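Local coordinates for protein cadherin-23 (Mus musculus, PDB 5UZ8) that probably mediates calcium-dependent cell adhesion and carries force in hearing mechanotransduction, its extracellular cadherin repeats being stiffened by calcium ions bound at their junctions, at residues Q222-K225 with P226-T230; E21-T24 with P25-L29. All coordinates share one frame; numbering follows the deposited sequence.

Contact 1: Q222-K225 with P226-T230; sequences QFSK and PQFST
Lys-225 lays its aliphatic chain across the ring of Phe-228, three residues further on. The contact is a CH-pi interaction: Lys-225 CE stands 3.7 Å from the centroid of the Phe-228 ring and only 22° off its normal, hence over the face, though shifted toward the rim. Two torsional features put it there. With chi1 at 60°, CG of Lys-225 sits between the backbone N and the carbonyl carbon; beyond CG the chain runs fully extended, which brings CG to 3.7 Å from Phe-228 CZ, and CE comes to lie above the CD2-CE2 side of the ring. The ammonium group therefore passes beyond the aromatic face, and Lys-225 NZ donates to a water at 3.0 Å that also accepts from Ser-229 N at 3.2 Å, a bridge that ties the chain's end to the strand backbone. Ser-224 OG approaches Phe-228 CZ obliquely at 3.5 Å, while Phe-223 CB lies at the ring edge, 4.4 Å from Phe-228 CE1. Just beyond Pro-226, the side chain of Gln-227 bends along its own strand, NE2 donating forward to Phe-228 O at 3.0 Å (N-H...O 162°); Asn-292 OD1 is its other partner. The pair marks the entry from the loop into strand 227-233, an outermost strand of its sheet, parallel to strand 306-316; there Phe-228 bonds through its backbone to Met-310 and Leu-312, and Lys-225 O accepts from Thr-309 OG1.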
ATOM      1  N   GLN A 222     -33.783 -17.840  -6.795  1.00 17.78           N
ATOM      2  CA  GLN A 222     -34.808 -17.992  -5.747  1.00 19.78           C
ATOM      3  C   GLN A 222     -36.070 -17.371  -6.200  1.00 19.70           C
ATOM      4  O   GLN A 222     -36.048 -16.244  -6.722  1.00 19.93           O
ATOM      5  CB  GLN A 222     -34.545 -17.130  -4.475  1.00 22.61           C
ATOM      6  CG  GLN A 222     -33.341 -17.366  -3.699  1.00 24.16           C
ATOM      7  CD  GLN A 222     -33.312 -16.401  -2.509  1.00 26.24           C
ATOM      8  OE1 GLN A 222     -32.779 -15.273  -2.601  1.00 27.15           O
ATOM      9  NE2 GLN A 222     -33.940 -16.812  -1.420  1.00 26.85           N
ATOM     10  N   PHE A 223     -37.173 -18.042  -5.890  1.00 20.11           N
ATOM     11  CA  PHE A 223     -38.485 -17.387  -5.859  1.00 20.94           C
ATOM     12  C   PHE A 223     -38.843 -16.890  -4.438  1.00 23.20           C
ATOM     13  O   PHE A 223     -38.330 -17.377  -3.418  1.00 23.65           O
ATOM     14  CB  PHE A 223     -39.536 -18.358  -6.373  1.00 20.16           C
ATOM     15  CG  PHE A 223     -39.361 -18.734  -7.819  1.00 18.56           C
ATOM     16  CD1 PHE A 223     -39.966 -17.990  -8.825  1.00 18.51           C
ATOM     17  CD2 PHE A 223     -38.597 -19.826  -8.181  1.00 18.03           C
ATOM     18  CE1 PHE A 223     -39.830 -18.345 -10.161  1.00 17.49           C
ATOM     19  CE2 PHE A 223     -38.451 -20.198  -9.521  1.00 16.88           C
ATOM     20  CZ  PHE A 223     -39.061 -19.446 -10.512  1.00 17.15           C
ATOM     21  N   SER A 224     -39.772 -15.947  -4.380  1.00 25.25           N
ATOM     22  CA  SER A 224     -40.137 -15.288  -3.117  1.00 27.74           C
ATOM     23  C   SER A 224     -40.868 -16.192  -2.127  1.00 28.37           C
ATOM     24  O   SER A 224     -40.796 -15.977  -0.916  1.00 30.76           O
ATOM     25  CB  SER A 224     -41.010 -14.071  -3.403  1.00 29.28           C
ATOM     26  OG  SER A 224     -42.238 -14.472  -3.980  1.00 29.54           O
ATOM     27  N   LYS A 225     -41.579 -17.194  -2.643  1.00 27.76           N
ATOM     28  CA  LYS A 225     -42.257 -18.159  -1.797  1.00 28.12           C
ATOM     29  C   LYS A 225     -42.370 -19.499  -2.518  1.00 26.36           C
ATOM     30  O   LYS A 225     -42.178 -19.554  -3.720  1.00 24.13           O
ATOM     31  CB  LYS A 225     -43.639 -17.605  -1.404  1.00 30.18           C
ATOM     32  CG  LYS A 225     -44.554 -17.306  -2.576  1.00 29.63           C
ATOM     33  CD  LYS A 225     -45.837 -16.630  -2.132  1.00 31.89           C
ATOM     34  CE  LYS A 225     -46.671 -16.262  -3.338  1.00 31.33           C
ATOM     35  NZ  LYS A 225     -48.027 -15.802  -2.963  1.00 33.16           N
ATOM     36  N   PRO A 226     -42.661 -20.575  -1.777  1.00 27.18           N
ATOM     37  CA  PRO A 226     -42.676 -21.899  -2.359  1.00 26.91           C
ATOM     38  C   PRO A 226     -43.955 -22.293  -3.107  1.00 26.36           C
ATOM     39  O   PRO A 226     -43.965 -23.347  -3.758  1.00 26.33           O
ATOM     40  CB  PRO A 226     -42.453 -22.812  -1.143  1.00 28.47           C
ATOM     41  CG  PRO A 226     -43.098 -22.070  -0.007  1.00 30.60           C
ATOM     42  CD  PRO A 226     -42.801 -20.623  -0.304  1.00 29.89           C
ATOM     43  N   GLN A 227     -45.022 -21.494  -3.012  1.00 27.36           N
ATOM     44  CA  GLN A 227     -46.322 -21.866  -3.603  1.00 27.46           C
ATOM     45  C   GLN A 227     -47.050 -20.609  -4.068  1.00 27.15           C
ATOM     46  O   GLN A 227     -47.302 -19.694  -3.280  1.00 27.99           O
ATOM     47  CB  GLN A 227     -47.170 -22.663  -2.606  1.00 29.96           C
ATOM     48  CG  GLN A 227     -48.522 -23.170  -3.129  1.00 30.54           C
ATOM     49  CD  GLN A 227     -48.396 -24.293  -4.158  1.00 29.91           C
ATOM     50  OE1 GLN A 227     -48.019 -25.427  -3.820  1.00 31.40           O
ATOM     51  NE2 GLN A 227     -48.731 -23.996  -5.406  1.00 27.69           N
ATOM     52  N   PHE A 228     -47.304 -20.538  -5.370  1.00 25.04           N
ATOM     53  CA  PHE A 228     -48.139 -19.500  -5.936  1.00 25.69           C
ATOM     54  C   PHE A 228     -49.415 -20.192  -6.371  1.00 26.20           C
ATOM     55  O   PHE A 228     -49.403 -21.393  -6.656  1.00 24.84           O
ATOM     56  CB  PHE A 228     -47.495 -18.873  -7.149  1.00 24.43           C
ATOM     57  CG  PHE A 228     -46.274 -18.067  -6.827  1.00 24.54           C
ATOM     58  CD1 PHE A 228     -45.072 -18.694  -6.549  1.00 23.93           C
ATOM     59  CD2 PHE A 228     -46.331 -16.685  -6.785  1.00 25.65           C
ATOM     60  CE1 PHE A 228     -43.941 -17.952  -6.257  1.00 23.87           C
ATOM     61  CE2 PHE A 228     -45.200 -15.937  -6.462  1.00 25.60           C
ATOM     62  CZ  PHE A 228     -44.009 -16.572  -6.203  1.00 24.92           C
ATOM     63  N   SER A 229     -50.499 -19.427  -6.433  1.00 27.92           N
ATOM     64  CA  SER A 229     -51.802 -19.962  -6.852  0.50 28.28           C
ATOM     65  C   SER A 229     -52.494 -18.956  -7.750  1.00 28.98           C
ATOM     66  O   SER A 229     -52.453 -17.752  -7.487  1.00 29.07           O
ATOM     67  CB  SER A 229     -52.687 -20.260  -5.645  0.50 30.42           C
ATOM     68  OG  SER A 229     -52.864 -19.098  -4.859  0.50 32.23           O
ATOM     69  N   THR A 230     -53.122 -19.450  -8.820  1.00 28.66           N
ATOM     70  CA  THR A 230     -53.875 -18.584  -9.713  1.00 29.55           C
ATOM     71  C   THR A 230     -55.039 -19.345 -10.339  1.00 28.72           C
ATOM     72  O   THR A 230     -55.172 -20.564 -10.154  1.00 26.85           O
ATOM     73  CB  THR A 230     -52.972 -17.995 -10.828  1.00 29.58           C
ATOM     74  OG1 THR A 230     -53.725 -17.009 -11.559  1.00 32.46           O
ATOM     75  CG2 THR A 230     -52.503 -19.081 -11.769  1.00 28.25           C
TER
HETATM   76  O   HOH W   1     -49.910 -16.561  -5.162  1.00 15.67           O

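Contact 2: E21-T24 with P25-L29; sequences EGAT and PGTTL. With CA (calcium ion), chain J; CA (calcium ion), chain K.
Thr-24 and Thr-27 meet across a tight turn, and Ala-23 packs on the residues beyond it. Glu-21 starts the segment as a calcium ligand. Its carboxylate bridges two calcium ions: Glu-21 OE1 binds one at 2.3 Å and Glu-21 OE2 the other at 2.4 Å, the latter ion also holding two waters. Asp-75, Glu-77, Asp-108, Ile-109, Asp-111 and Asp-144 supply further ligands to this pair of sites, and Tyr-76 N bonds to OE2. Gly-22 follows at a positive phi of 86°, a backbone shape in which a side chain would strike the preceding carbonyl. Next, the methyl of Ala-23, CB, meets Thr-27 CG2 at 4.2 Å and Leu-29 CD2 at 4.4 Å. Thr-24 then opens a type II beta turn closing at Thr-27. Its carbonyl oxygen is gripped twice: Thr-27 N donates to Thr-24 O at 3.0 Å, and Thr-27 OG1 donates to the same oxygen at 2.7 Å. The second bond is possible because chi1 of Thr-27 (-63°) sets OG1 beside its own backbone N. On Thr-24, OG1 shares a water with Pro-25 O, each 2.7 Å from it. The turn joins strand 15-20 to strand 28-35, which belong to different sheets of the domain; Gly-26 and Thr-27 bond through their backbones to Ala-70 of strand 66-70, and Leu-29 packs on Leu-104 of strand 97-107.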
ATOM      1  N   GLU A  21      24.649  15.427   9.824  1.00 15.54           N
ATOM      2  CA  GLU A  21      24.254  15.923   8.511  1.00 14.86           C
ATOM      3  C   GLU A  21      23.209  17.029   8.661  1.00 15.23           C
ATOM      4  O   GLU A  21      22.431  17.035   9.607  1.00 15.38           O
ATOM      5  CB  GLU A  21      23.750  14.810   7.605  1.00 14.36           C
ATOM      6  CG  GLU A  21      22.443  14.194   8.042  1.00 14.66           C
ATOM      7  CD  GLU A  21      21.806  13.327   6.976  1.00 14.44           C
ATOM      8  OE1 GLU A  21      21.174  12.297   7.344  1.00 14.67           O
ATOM      9  OE2 GLU A  21      21.919  13.687   5.787  1.00 14.10           O
ATOM     10  N   GLY A  22      23.258  18.000   7.760  1.00 16.36           N
ATOM     11  CA  GLY A  22      22.347  19.122   7.791  1.00 16.80           C
ATOM     12  C   GLY A  22      22.759  20.290   8.658  1.00 17.53           C
ATOM     13  O   GLY A  22      22.021  21.288   8.713  1.00 18.11           O
ATOM     14  N   ALA A  23      23.904  20.191   9.337  1.00 16.73           N
ATOM     15  CA  ALA A  23      24.430  21.288  10.136  1.00 16.92           C
ATOM     16  C   ALA A  23      24.447  22.540   9.266  1.00 16.88           C
ATOM     17  O   ALA A  23      24.978  22.531   8.128  1.00 16.78           O
ATOM     18  CB  ALA A  23      25.840  20.960  10.600  1.00 17.50           C
ATOM     19  N   THR A  24      23.845  23.599   9.763  1.00 16.61           N
ATOM     20  CA  THR A  24      23.664  24.807   8.937  1.00 16.89           C
ATOM     21  C   THR A  24      24.996  25.545   8.720  1.00 16.24           C
ATOM     22  O   THR A  24      25.893  25.500   9.572  1.00 15.15           O
ATOM     23  CB  THR A  24      22.620  25.766   9.564  1.00 18.03           C
ATOM     24  OG1 THR A  24      22.914  25.944  10.955  1.00 18.25           O
ATOM     25  CG2 THR A  24      21.220  25.218   9.410  1.00 18.91           C
ATOM     26  N   PRO A  25      25.120  26.270   7.589  1.00 16.07           N
ATOM     27  CA  PRO A  25      26.347  27.029   7.378  1.00 16.21           C
ATOM     28  C   PRO A  25      26.663  27.939   8.554  1.00 16.59           C
ATOM     29  O   PRO A  25      25.761  28.533   9.163  1.00 16.86           O
ATOM     30  CB  PRO A  25      26.061  27.822   6.092  1.00 17.33           C
ATOM     31  CG  PRO A  25      25.069  26.985   5.366  1.00 17.04           C
ATOM     32  CD  PRO A  25      24.205  26.382   6.450  1.00 16.68           C
ATOM     33  N   GLY A  26      27.944  28.036   8.891  1.00 16.54           N
ATOM     34  CA  GLY A  26      28.385  28.794  10.068  1.00 17.41           C
ATOM     35  C   GLY A  26      28.499  27.994  11.354  1.00 17.15           C
ATOM     36  O   GLY A  26      29.093  28.474  12.298  1.00 18.47           O
ATOM     37  N   THR A  27      27.934  26.797  11.393  1.00 16.25           N
ATOM     38  CA  THR A  27      27.987  25.915  12.549  1.00 16.05           C
ATOM     39  C   THR A  27      29.425  25.472  12.781  1.00 15.80           C
ATOM     40  O   THR A  27      30.131  25.117  11.820  1.00 14.59           O
ATOM     41  CB  THR A  27      27.114  24.674  12.343  1.00 15.70           C
ATOM     42  OG1 THR A  27      25.755  25.080  12.211  1.00 16.27           O
ATOM     43  CG2 THR A  27      27.213  23.667  13.535  1.00 15.78           C
ATOM     44  N   THR A  28      29.856  25.527  14.042  1.00 15.98           N
ATOM     45  CA  THR A  28      31.198  25.099  14.390  1.00 16.72           C
ATOM     46  C   THR A  28      31.263  23.584  14.296  1.00 15.80           C
ATOM     47  O   THR A  28      30.448  22.873  14.905  1.00 16.09           O
ATOM     48  CB  THR A  28      31.599  25.550  15.802  1.00 17.98           C
ATOM     49  OG1 THR A  28      31.668  26.980  15.845  1.00 19.07           O
ATOM     50  CG2 THR A  28      32.942  24.971  16.207  1.00 18.11           C
ATOM     51  N   LEU A  29      32.204  23.098  13.505  1.00 15.04           N
ATOM     52  CA  LEU A  29      32.351  21.671  13.294  1.00 15.09           C
ATOM     53  C   LEU A  29      33.467  21.083  14.159  1.00 15.56           C
ATOM     54  O   LEU A  29      33.332  19.976  14.658  1.00 16.19           O
ATOM     55  CB  LEU A  29      32.630  21.387  11.850  1.00 14.89           C
ATOM     56  CG  LEU A  29      31.603  21.921  10.858  1.00 15.29           C
ATOM     57  CD1 LEU A  29      32.032  21.485   9.466  1.00 15.74           C
ATOM     58  CD2 LEU A  29      30.205  21.452  11.185  1.00 15.52           C
TER
HETATM   59 CA    CA J2609      19.781  10.617   6.492  1.00 14.33          CA
HETATM   60 CA    CA K2610      20.201  13.632   4.098  1.00 18.18          CA
HETATM   61  O   HOH W   2      24.268  28.258  11.384  1.00 25.23           O
HETATM   62  O   HOH W   3      18.523  13.341   2.467  1.00 17.11           O
HETATM   63  O   HOH W   4      20.240  15.961   3.329  1.00 17.44           O

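How the contacts relate
Both contacts lie at the surface, on opposite sides of the chain's centre, with centres about 84 Å apart and nearest atoms about 61 Å apart; they share no strand. Contact 1 leads into strand 227-233 of the third of the three cadherin domains present here, contact 2 into strand 28-35 of the first of them. Their chemistry differs accordingly. In contact 1 side chains meet through aliphatic-aromatic packing, and the link between lysine and strand backbone is made by water. Contact 2 rests on direct bonds to a turn carbonyl, and reaches inward through the buried Leu-29. Only contact 2 includes a calcium ligand; in contact 1, the side chain of Phe-223 is about 12 Å from a bound calcium ion.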